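Local coordinates for protein lovastatin nonaketide synthase, polyketide synthase component (Aspergillus terreus, PDB 7CPX) that builds the nonaketide precursor of lovastatin, dihydromonacolin L, by repeatedly condensing malonyl units and reducing and methylating the growing chain, working with the partner protein LovC, at residues A[123-135]-A[180-194]. The protein carries 2 engineered substitutions. Numbering follows the deposited sequence.
Sequences TSTAVYVGVMTHD and ACSSSLVAVHLAVQQ
Y128 lies along helix 183-194, starting at A187, where Y128 CB rests 3.6 Å from A187 CB. With CG anti to the carbonyl carbon (chi1 -63°) and near A191 N, the ring extends over the helix backbone, one face above L190 C and A191 N. On one flank Y128 CD2 meets L190 CB at 3.4 Å, and CE2 continues along the same CB. On the other, CD1 touches A191 CB, and Y128 CE1 faces A191 CA at 3.7 Å. Y128 CZ then meets Q194 CB at 3.8 Å; OH comes against Q194 CB and CG, while Q194 NE2 is hydrogen-bonded to S200. The small A187 and A191 let a broad ring lie close to the helix. Toward the helix's N-terminal end, G130, lacking a side chain, suits a close backbone approach, its CA 3.9 Å from S184 CA. M132, long and unbranched, lays SD against A180 CA at 3.5 Å, just before C181, the predicted nucleophile grouped with H320 and H367. Strand 126-131 runs nearly antiparallel to the helix (164°) and pairs in parallel with strands 174-177 and 203-209. Strand 174-177, the helix and strand 203-209 thus form a beta-alpha-beta crossover of the thiolase fold, with the ketosynthase cysteine at the helix's N-terminal end.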
ATOM      1  N   THR A 123      24.472 -33.506 -33.244  1.00 82.84           N
ATOM      2  CA  THR A 123      23.690 -34.012 -34.359  1.00 82.84           C
ATOM      3  C   THR A 123      22.570 -33.035 -34.707  1.00 82.84           C
ATOM      4  O   THR A 123      22.400 -31.985 -34.082  1.00 82.84           O
ATOM      5  CB  THR A 123      23.115 -35.390 -34.031  1.00 82.84           C
ATOM      6  OG1 THR A 123      22.670 -36.024 -35.238  1.00 82.84           O
ATOM      7  CG2 THR A 123      21.944 -35.262 -33.079  1.00 82.84           C
ATOM      8  N   SER A 124      21.791 -33.400 -35.725  1.00 81.24           N
ATOM      9  CA  SER A 124      20.709 -32.567 -36.227  1.00 81.24           C
ATOM     10  C   SER A 124      19.376 -32.871 -35.560  1.00 81.24           C
ATOM     11  O   SER A 124      18.323 -32.676 -36.178  1.00 81.24           O
ATOM     12  CB  SER A 124      20.578 -32.734 -37.742  1.00 81.24           C
ATOM     13  OG  SER A 124      19.544 -31.911 -38.253  1.00 81.24           O
ATOM     14  N   THR A 125      19.396 -33.351 -34.321  1.00 79.85           N
ATOM     15  CA  THR A 125      18.159 -33.674 -33.629  1.00 79.85           C
ATOM     16  C   THR A 125      17.301 -32.427 -33.471  1.00 79.85           C
ATOM     17  O   THR A 125      17.799 -31.353 -33.124  1.00 79.85           O
ATOM     18  CB  THR A 125      18.458 -34.284 -32.262  1.00 79.85           C
ATOM     19  OG1 THR A 125      19.047 -35.579 -32.431  1.00 79.85           O
ATOM     20  CG2 THR A 125      17.186 -34.410 -31.451  1.00 79.85           C
ATOM     21  N   ALA A 126      16.006 -32.577 -33.722  1.00 76.41           N
ATOM     22  CA  ALA A 126      15.058 -31.483 -33.606  1.00 76.41           C
ATOM     23  C   ALA A 126      14.378 -31.518 -32.246  1.00 76.41           C
ATOM     24  O   ALA A 126      14.427 -32.514 -31.525  1.00 76.41           O
ATOM     25  CB  ALA A 126      14.009 -31.565 -34.713  1.00 76.41           C
ATOM     26  N   VAL A 127      13.734 -30.409 -31.901  1.00 75.22           N
ATOM     27  CA  VAL A 127      12.964 -30.302 -30.669  1.00 75.22           C
ATOM     28  C   VAL A 127      11.691 -29.528 -30.964  1.00 75.22           C
ATOM     29  O   VAL A 127      11.726 -28.500 -31.650  1.00 75.22           O
ATOM     30  CB  VAL A 127      13.765 -29.620 -29.546  1.00 75.22           C
ATOM     31  CG1 VAL A 127      12.905 -29.469 -28.311  1.00 75.22           C
ATOM     32  CG2 VAL A 127      14.999 -30.430 -29.231  1.00 75.22           C
ATOM     33  N   TYR A 128      10.569 -30.020 -30.450  1.00 73.06           N
ATOM     34  CA  TYR A 128       9.270 -29.378 -30.634  1.00 73.06           C
ATOM     35  C   TYR A 128       8.538 -29.498 -29.302  1.00 73.06           C
ATOM     36  O   TYR A 128       8.088 -30.584 -28.930  1.00 73.06           O
ATOM     37  CB  TYR A 128       8.488 -30.025 -31.769  1.00 73.06           C
ATOM     38  CG  TYR A 128       9.145 -29.888 -33.122  1.00 73.06           C
ATOM     39  CD1 TYR A 128      10.155 -30.750 -33.516  1.00 73.06           C
ATOM     40  CD2 TYR A 128       8.750 -28.898 -34.007  1.00 73.06           C
ATOM     41  CE1 TYR A 128      10.755 -30.623 -34.749  1.00 73.06           C
ATOM     42  CE2 TYR A 128       9.346 -28.765 -35.240  1.00 73.06           C
ATOM     43  CZ  TYR A 128      10.346 -29.630 -35.609  1.00 73.06           C
ATOM     44  OH  TYR A 128      10.938 -29.493 -36.843  1.00 73.06           O
ATOM     45  N   VAL A 129       8.436 -28.382 -28.585  1.00 74.09           N
ATOM     46  CA  VAL A 129       7.895 -28.355 -27.234  1.00 74.09           C
ATOM     47  C   VAL A 129       6.550 -27.649 -27.261  1.00 74.09           C
ATOM     48  O   VAL A 129       6.431 -26.538 -27.790  1.00 74.09           O
ATOM     49  CB  VAL A 129       8.862 -27.661 -26.259  1.00 74.09           C
ATOM     50  CG1 VAL A 129       8.318 -27.703 -24.844  1.00 74.09           C
ATOM     51  CG2 VAL A 129      10.218 -28.326 -26.314  1.00 74.09           C
ATOM     52  N   GLY A 130       5.541 -28.297 -26.689  1.00 74.27           N
ATOM     53  CA  GLY A 130       4.231 -27.706 -26.540  1.00 74.27           C
ATOM     54  C   GLY A 130       4.018 -27.166 -25.144  1.00 74.27           C
ATOM     55  O   GLY A 130       3.917 -27.928 -24.176  1.00 74.27           O
ATOM     56  N   VAL A 131       3.965 -25.845 -25.023  1.00 76.00           N
ATOM     57  CA  VAL A 131       3.753 -25.175 -23.749  1.00 76.00           C
ATOM     58  C   VAL A 131       2.656 -24.141 -23.932  1.00 76.00           C
ATOM     59  O   VAL A 131       2.660 -23.379 -24.905  1.00 76.00           O
ATOM     60  CB  VAL A 131       5.045 -24.516 -23.229  1.00 76.00           C
ATOM     61  CG1 VAL A 131       6.142 -25.547 -23.098  1.00 76.00           C
ATOM     62  CG2 VAL A 131       5.475 -23.409 -24.158  1.00 76.00           C
ATOM     63  N   MET A 132       1.718 -24.118 -22.992  1.00 82.73           N
ATOM     64  CA  MET A 132       0.584 -23.209 -23.035  1.00 82.73           C
ATOM     65  C   MET A 132       0.423 -22.382 -21.773  1.00 82.73           C
ATOM     66  O   MET A 132      -0.174 -21.301 -21.840  1.00 82.73           O
ATOM     67  CB  MET A 132      -0.711 -24.002 -23.268  1.00 82.73           C
ATOM     68  CG  MET A 132      -1.995 -23.185 -23.265  1.00 82.73           C
ATOM     69  SD  MET A 132      -3.422 -24.208 -22.870  1.00 82.73           S
ATOM     70  CE  MET A 132      -3.972 -23.428 -21.353  1.00 82.73           C
ATOM     71  N   THR A 133       0.962 -22.826 -20.642  1.00 84.94           N
ATOM     72  CA  THR A 133       0.549 -22.321 -19.341  1.00 84.94           C
ATOM     73  C   THR A 133       1.742 -21.825 -18.538  1.00 84.94           C
ATOM     74  O   THR A 133       1.944 -22.244 -17.393  1.00 84.94           O
ATOM     75  CB  THR A 133      -0.199 -23.401 -18.561  1.00 84.94           C
ATOM     76  OG1 THR A 133      -0.875 -24.273 -19.475  1.00 84.94           O
ATOM     77  CG2 THR A 133      -1.216 -22.758 -17.647  1.00 84.94           C
ATOM     78  N   HIS A 134       2.534 -20.933 -19.123  1.00 84.83           N
ATOM     79  CA  HIS A 134       3.804 -20.369 -18.690  1.00 84.83           C
ATOM     80  C   HIS A 134       3.576 -19.486 -17.472  1.00 84.83           C
ATOM     81  O   HIS A 134       3.719 -18.262 -17.539  1.00 84.83           O
ATOM     82  CB  HIS A 134       4.451 -19.566 -19.822  1.00 84.83           C
ATOM     83  CG  HIS A 134       3.571 -18.487 -20.379  1.00 84.83           C
ATOM     84  ND1 HIS A 134       3.145 -17.413 -19.628  1.00 84.83           N
ATOM     85  CD2 HIS A 134       3.036 -18.319 -21.611  1.00 84.83           C
ATOM     86  CE1 HIS A 134       2.387 -16.630 -20.373  1.00 84.83           C
ATOM     87  NE2 HIS A 134       2.304 -17.157 -21.581  1.00 84.83           N
ATOM     88  N   ASP A 135       3.204 -20.111 -16.350  1.00 85.80           N
ATOM     89  CA  ASP A 135       3.046 -19.367 -15.107  1.00 85.80           C
ATOM     90  C   ASP A 135       4.334 -18.643 -14.748  1.00 85.80           C
ATOM     91  O   ASP A 135       4.312 -17.462 -14.381  1.00 85.80           O
ATOM     92  CB  ASP A 135       2.623 -20.315 -13.988  1.00 85.80           C
ATOM     93  CG  ASP A 135       1.256 -20.921 -14.226  1.00 85.80           C
ATOM     94  OD1 ASP A 135       0.642 -20.614 -15.269  1.00 85.80           O
ATOM     95  OD2 ASP A 135       0.794 -21.705 -13.370  1.00 85.80           O
ATOM     96  N   ALA A 180      -2.574 -24.380 -27.491  1.00 78.45           N
ATOM     97  CA  ALA A 180      -3.422 -24.620 -26.320  1.00 78.45           C
ATOM     98  C   ALA A 180      -3.300 -26.107 -25.968  1.00 78.45           C
ATOM     99  O   ALA A 180      -2.187 -26.656 -25.995  1.00 78.45           O
ATOM    100  CB  ALA A 180      -4.829 -24.129 -26.591  1.00 78.45           C
ATOM    101  N   CYS A 181      -4.404 -26.781 -25.645  1.00 79.74           N
ATOM    102  CA  CYS A 181      -4.320 -28.144 -25.132  1.00 79.74           C
ATOM    103  C   CYS A 181      -3.664 -29.088 -26.130  1.00 79.74           C
ATOM    104  O   CYS A 181      -3.088 -30.108 -25.732  1.00 79.74           O
ATOM    105  CB  CYS A 181      -5.716 -28.645 -24.770  1.00 79.74           C
ATOM    106  SG  CYS A 181      -6.806 -27.372 -24.082  1.00 79.74           S
ATOM    107  N   SER A 182      -3.735 -28.773 -27.423  1.00 76.27           N
ATOM    108  CA  SER A 182      -3.180 -29.641 -28.453  1.00 76.27           C
ATOM    109  C   SER A 182      -1.688 -29.432 -28.669  1.00 76.27           C
ATOM    110  O   SER A 182      -1.069 -30.229 -29.385  1.00 76.27           O
ATOM    111  CB  SER A 182      -3.916 -29.414 -29.775  1.00 76.27           C
ATOM    112  OG  SER A 182      -3.678 -28.106 -30.266  1.00 76.27           O
ATOM    113  N   SER A 183      -1.101 -28.405 -28.051  1.00 76.18           N
ATOM    114  CA  SER A 183       0.257 -27.980 -28.368  1.00 76.18           C
ATOM    115  C   SER A 183       1.210 -29.158 -28.535  1.00 76.18           C
ATOM    116  O   SER A 183       1.761 -29.381 -29.620  1.00 76.18           O
ATOM    117  CB  SER A 183       0.760 -27.039 -27.270  1.00 76.18           C
ATOM    118  OG  SER A 183       1.947 -26.383 -27.670  1.00 76.18           O
ATOM    119  N   SER A 184       1.390 -29.943 -27.473  1.00 75.92           N
ATOM    120  CA  SER A 184       2.371 -31.021 -27.511  1.00 75.92           C
ATOM    121  C   SER A 184       2.098 -31.969 -28.670  1.00 75.92           C
ATOM    122  O   SER A 184       3.008 -32.315 -29.432  1.00 75.92           O
ATOM    123  CB  SER A 184       2.366 -31.780 -26.186  1.00 75.92           C
ATOM    124  OG  SER A 184       1.055 -32.181 -25.828  1.00 75.92           O
ATOM    125  N   LEU A 185       0.843 -32.386 -28.837  1.00 76.95           N
ATOM    126  CA  LEU A 185       0.536 -33.286 -29.942  1.00 76.95           C
ATOM    127  C   LEU A 185       0.874 -32.628 -31.269  1.00 76.95           C
ATOM    128  O   LEU A 185       1.475 -33.255 -32.148  1.00 76.95           O
ATOM    129  CB  LEU A 185      -0.934 -33.700 -29.903  1.00 76.95           C
ATOM    130  CG  LEU A 185      -1.333 -34.845 -30.834  1.00 76.95           C
ATOM    131  CD1 LEU A 185      -0.500 -36.079 -30.560  1.00 76.95           C
ATOM    132  CD2 LEU A 185      -2.800 -35.166 -30.662  1.00 76.95           C
ATOM    133  N   VAL A 186       0.534 -31.347 -31.416  1.00 74.69           N
ATOM    134  CA  VAL A 186       0.923 -30.621 -32.618  1.00 74.69           C
ATOM    135  C   VAL A 186       2.430 -30.701 -32.800  1.00 74.69           C
ATOM    136  O   VAL A 186       2.930 -30.977 -33.898  1.00 74.69           O
ATOM    137  CB  VAL A 186       0.441 -29.162 -32.545  1.00 74.69           C
ATOM    138  CG1 VAL A 186       0.974 -28.384 -33.721  1.00 74.69           C
ATOM    139  CG2 VAL A 186      -1.068 -29.112 -32.527  1.00 74.69           C
ATOM    140  N   ALA A 187       3.177 -30.491 -31.714  1.00 73.93           N
ATOM    141  CA  ALA A 187       4.626 -30.625 -31.783  1.00 73.93           C
ATOM    142  C   ALA A 187       5.002 -31.975 -32.371  1.00 73.93           C
ATOM    143  O   ALA A 187       5.809 -32.057 -33.306  1.00 73.93           O
ATOM    144  CB  ALA A 187       5.236 -30.453 -30.392  1.00 73.93           C
ATOM    145  N   VAL A 188       4.390 -33.046 -31.860  1.00 75.44           N
ATOM    146  CA  VAL A 188       4.653 -34.375 -32.403  1.00 75.44           C
ATOM    147  C   VAL A 188       4.508 -34.347 -33.915  1.00 75.44           C
ATOM    148  O   VAL A 188       5.424 -34.729 -34.656  1.00 75.44           O
ATOM    149  CB  VAL A 188       3.713 -35.415 -31.767  1.00 75.44           C
ATOM    150  CG1 VAL A 188       3.844 -36.743 -32.477  1.00 75.44           C
ATOM    151  CG2 VAL A 188       4.019 -35.577 -30.294  1.00 75.44           C
ATOM    152  N   HIS A 189       3.375 -33.829 -34.396  1.00 75.83           N
ATOM    153  CA  HIS A 189       3.157 -33.749 -35.834  1.00 75.83           C
ATOM    154  C   HIS A 189       4.328 -33.056 -36.509  1.00 75.83           C
ATOM    155  O   HIS A 189       4.941 -33.600 -37.435  1.00 75.83           O
ATOM    156  CB  HIS A 189       1.854 -33.007 -36.125  1.00 75.83           C
ATOM    157  CG  HIS A 189       1.718 -32.560 -37.547  1.00 75.83           C
ATOM    158  ND1 HIS A 189       1.503 -33.438 -38.587  1.00 75.83           N
ATOM    159  CD2 HIS A 189       1.764 -31.325 -38.101  1.00 75.83           C
ATOM    160  CE1 HIS A 189       1.423 -32.765 -39.720  1.00 75.83           C
ATOM    161  NE2 HIS A 189       1.579 -31.481 -39.453  1.00 75.83           N
ATOM    162  N   LEU A 190       4.689 -31.871 -36.018  1.00 73.35           N
ATOM    163  CA  LEU A 190       5.825 -31.166 -36.592  1.00 73.35           C
ATOM    164  C   LEU A 190       7.070 -32.033 -36.525  1.00 73.35           C
ATOM    165  O   LEU A 190       7.757 -32.237 -37.533  1.00 73.35           O
ATOM    166  CB  LEU A 190       6.039 -29.842 -35.864  1.00 73.35           C
ATOM    167  CG  LEU A 190       4.836 -28.901 -35.910  1.00 73.35           C
ATOM    168  CD1 LEU A 190       5.142 -27.630 -35.164  1.00 73.35           C
ATOM    169  CD2 LEU A 190       4.441 -28.593 -37.342  1.00 73.35           C
ATOM    170  N   ALA A 191       7.344 -32.603 -35.350  1.00 75.68           N
ATOM    171  CA  ALA A 191       8.473 -33.513 -35.227  1.00 75.68           C
ATOM    172  C   ALA A 191       8.362 -34.615 -36.266  1.00 75.68           C
ATOM    173  O   ALA A 191       9.318 -34.899 -36.998  1.00 75.68           O
ATOM    174  CB  ALA A 191       8.528 -34.101 -33.818  1.00 75.68           C
ATOM    175  N   VAL A 192       7.171 -35.204 -36.387  1.00 77.41           N
ATOM    176  CA  VAL A 192       6.965 -36.249 -37.383  1.00 77.41           C
ATOM    177  C   VAL A 192       7.353 -35.726 -38.756  1.00 77.41           C
ATOM    178  O   VAL A 192       8.147 -36.343 -39.477  1.00 77.41           O
ATOM    179  CB  VAL A 192       5.505 -36.735 -37.355  1.00 77.41           C
ATOM    180  CG1 VAL A 192       5.166 -37.494 -38.627  1.00 77.41           C
ATOM    181  CG2 VAL A 192       5.264 -37.598 -36.132  1.00 77.41           C
ATOM    182  N   GLN A 193       6.843 -34.547 -39.112  1.00 76.91           N
ATOM    183  CA  GLN A 193       7.208 -33.959 -40.392  1.00 76.91           C
ATOM    184  C   GLN A 193       8.714 -33.770 -40.474  1.00 76.91           C
ATOM    185  O   GLN A 193       9.350 -34.158 -41.461  1.00 76.91           O
ATOM    186  CB  GLN A 193       6.479 -32.629 -40.582  1.00 76.91           C
ATOM    187  CG  GLN A 193       4.962 -32.745 -40.583  1.00 76.91           C
ATOM    188  CD  GLN A 193       4.437 -33.596 -41.723  1.00 76.91           C
ATOM    189  OE1 GLN A 193       3.647 -34.515 -41.512  1.00 76.91           O
ATOM    190  NE2 GLN A 193       4.868 -33.286 -42.940  1.00 76.91           N
ATOM    191  N   GLN A 194       9.311 -33.219 -39.415  1.00 77.06           N
ATOM    192  CA  GLN A 194      10.751 -33.005 -39.421  1.00 77.06           C
ATOM    193  C   GLN A 194      11.499 -34.319 -39.564  1.00 77.06           C
ATOM    194  O   GLN A 194      12.609 -34.347 -40.107  1.00 77.06           O
ATOM    195  CB  GLN A 194      11.179 -32.285 -38.144  1.00 77.06           C
ATOM    196  CG  GLN A 194      12.666 -31.986 -38.061  1.00 77.06           C
ATOM    197  CD  GLN A 194      13.155 -31.121 -39.203  1.00 77.06           C
ATOM    198  OE1 GLN A 194      12.370 -30.445 -39.867  1.00 77.06           O
ATOM    199  NE2 GLN A 194      14.461 -31.139 -39.439  1.00 77.06           N
TER